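Local coordinates for flagellar biosynthetic protein flhB (Aquifex aeolicus, PDB 3B1S) that is probably required to build the rod of the flagellar basal body and may form part of the export apparatus for flagellin, at residues P18-K23 with P55-G60. Residues are numbered along the deposited sequence; the frame is centred on the assembly and turned at random.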
loop_
_atom_site.group_PDB
_atom_site.type_symbol
_atom_site.label_atom_id
_atom_site.label_comp_id
_atom_site.label_asym_id
_atom_site.label_seq_id
_atom_site.Cartn_x
_atom_site.Cartn_y
_atom_site.Cartn_z
ATOM N N PRO D 18 -3.462 -0.395 10.669
ATOM C CA PRO D 18 -3.132 -0.814 9.295
ATOM C C PRO D 18 -1.644 -1.195 9.023
ATOM O O PRO D 18 -0.729 -0.418 9.295
ATOM C CB PRO D 18 -3.533 0.408 8.477
ATOM C CG PRO D 18 -4.590 1.081 9.315
ATOM C CD PRO D 18 -4.138 0.919 10.682
ATOM N N VAL D 19 -1.455 -2.402 8.499
ATOM C CA VAL D 19 -0.185 -2.928 8.021
ATOM C C VAL D 19 0.052 -2.460 6.577
ATOM O O VAL D 19 -0.805 -2.633 5.726
ATOM C CB VAL D 19 -0.230 -4.496 7.986
ATOM C CG1 VAL D 19 1.143 -5.099 7.759
ATOM C CG2 VAL D 19 -0.813 -5.052 9.255
ATOM N N VAL D 20 1.218 -1.900 6.286
ATOM C CA VAL D 20 1.562 -1.571 4.907
ATOM C C VAL D 20 1.953 -2.830 4.169
ATOM O O VAL D 20 2.996 -3.377 4.438
ATOM C CB VAL D 20 2.779 -0.648 4.842
ATOM C CG1 VAL D 20 2.967 -0.126 3.428
ATOM C CG2 VAL D 20 2.670 0.483 5.853
ATOM N N VAL D 21 1.138 -3.311 3.244
ATOM C CA VAL D 21 1.525 -4.536 2.547
ATOM C C VAL D 21 2.310 -4.307 1.255
ATOM O O VAL D 21 2.941 -5.218 0.745
ATOM C CB VAL D 21 0.352 -5.527 2.332
ATOM C CG1 VAL D 21 -0.656 -5.385 3.433
ATOM C CG2 VAL D 21 -0.303 -5.381 0.965
ATOM N N ALA D 22 2.275 -3.083 0.741
ATOM C CA ALA D 22 3.015 -2.707 -0.448
ATOM C C ALA D 22 3.159 -1.191 -0.464
ATOM O O ALA D 22 2.299 -0.493 0.070
ATOM C CB ALA D 22 2.281 -3.164 -1.648
ATOM N N LYS D 23 4.261 -0.684 -1.027
ATOM C CA LYS D 23 4.363 0.723 -1.446
ATOM C C LYS D 23 4.995 0.771 -2.859
ATOM O O LYS D 23 5.709 -0.154 -3.224
ATOM C CB LYS D 23 5.091 1.574 -0.399
ATOM C CG LYS D 23 6.594 1.355 -0.270
ATOM C CD LYS D 23 7.211 2.383 0.669
ATOM C CE LYS D 23 8.654 2.029 1.051
ATOM N NZ LYS D 23 9.287 3.115 1.883
ATOM N N PRO D 55 7.696 7.797 2.455
ATOM C CA PRO D 55 9.014 7.598 3.062
ATOM C C PRO D 55 8.866 7.147 4.497
ATOM O O PRO D 55 9.789 6.571 5.068
ATOM C CB PRO D 55 9.634 9.001 3.016
ATOM C CG PRO D 55 8.868 9.737 1.922
ATOM C CD PRO D 55 7.475 9.220 2.115
ATOM N N ALA D 56 7.680 7.388 5.045
ATOM C CA ALA D 56 7.430 7.262 6.467
ATOM C C ALA D 56 7.465 5.819 6.975
ATOM O O ALA D 56 7.953 5.545 8.074
ATOM C CB ALA D 56 6.108 7.931 6.820
ATOM N N VAL D 57 6.840 4.942 6.209
ATOM C CA VAL D 57 6.670 3.566 6.598
ATOM C C VAL D 57 7.294 2.541 5.712
ATOM O O VAL D 57 7.925 2.869 4.735
ATOM C CB VAL D 57 5.211 3.244 6.760
ATOM C CG1 VAL D 57 4.688 3.874 8.023
ATOM C CG2 VAL D 57 4.455 3.752 5.585
ATOM N N GLU D 58 7.128 1.284 6.085
ATOM C CA GLU D 58 7.767 0.231 5.358
ATOM C C GLU D 58 6.910 -1.017 5.290
ATOM O O GLU D 58 6.022 -1.234 6.116
ATOM C CB GLU D 58 9.128 -0.070 5.988
ATOM C CG GLU D 58 9.063 -0.778 7.346
ATOM C CD GLU D 58 10.440 -0.996 7.961
ATOM O OE1 GLU D 58 11.217 -0.014 8.027
ATOM O OE2 GLU D 58 10.749 -2.144 8.370
ATOM N N VAL D 59 7.224 -1.856 4.314
ATOM C CA VAL D 59 6.442 -3.039 4.018
ATOM C C VAL D 59 6.454 -4.113 5.099
ATOM O O VAL D 59 7.494 -4.674 5.431
ATOM C CB VAL D 59 6.880 -3.634 2.693
ATOM C CG1 VAL D 59 6.014 -4.844 2.329
ATOM C CG2 VAL D 59 6.823 -2.554 1.611
ATOM N N GLY D 60 5.266 -4.409 5.612
ATOM C CA GLY D 60 5.069 -5.426 6.630
ATOM C C GLY D 60 4.911 -4.842 8.019
ATOM O O GLY D 60 4.510 -5.534 8.936
#
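Val-57 meets Val-20 and Lys-23 where the loop between helices 47-53 and 68-84 passes over strand 19-25, which pairs antiparallel with strand 4-9 in this C-terminal fragment of the cytoplasmic domain of FlhB, a type III secretion exporter. The touching parts run 113° apart, so the loop crosses the strand instead of extending its sheet. CG2 of Val-57 packs on CG2 of Val-20 at 3.7 Å, the two branched side chains meeting at a slant. The carbonyl O of Val-57 accepts a hydrogen bond from NZ of Lys-23 at 3.2 Å, with the donor almost in line with C=O. Lys-23 reaches it because its chain is fully extended beyond CG; the same ammonium also bonds Tyr-54 O. At Glu-58 the backbone makes the contact: its O lies 3.5 Å from CB of Val-20. Buried Val-20 also touches Ile-6 and Leu-8 of the partner strand. Val-59 lays its two methyls along the strand, CG1, anti to its own N (chi1 -177°), 3.5 Å from Val-21 O and CG2 toward the Lys-23 amide N. Val-59 also packs on an apolar side chain of the second protein in the assembly. Gly-60 adopts a positive phi, at which a CB would be jammed against Val-59 O, and its carbonyl O sits 3.6 Å from CG1 of Val-19. Its amide N donates a straight hydrogen bond to Val-20 O, 2.8 Å long with 165° at the hydrogen, and that same oxygen receives a CA-H...O contact from Val-59 CA at 3.5 Å.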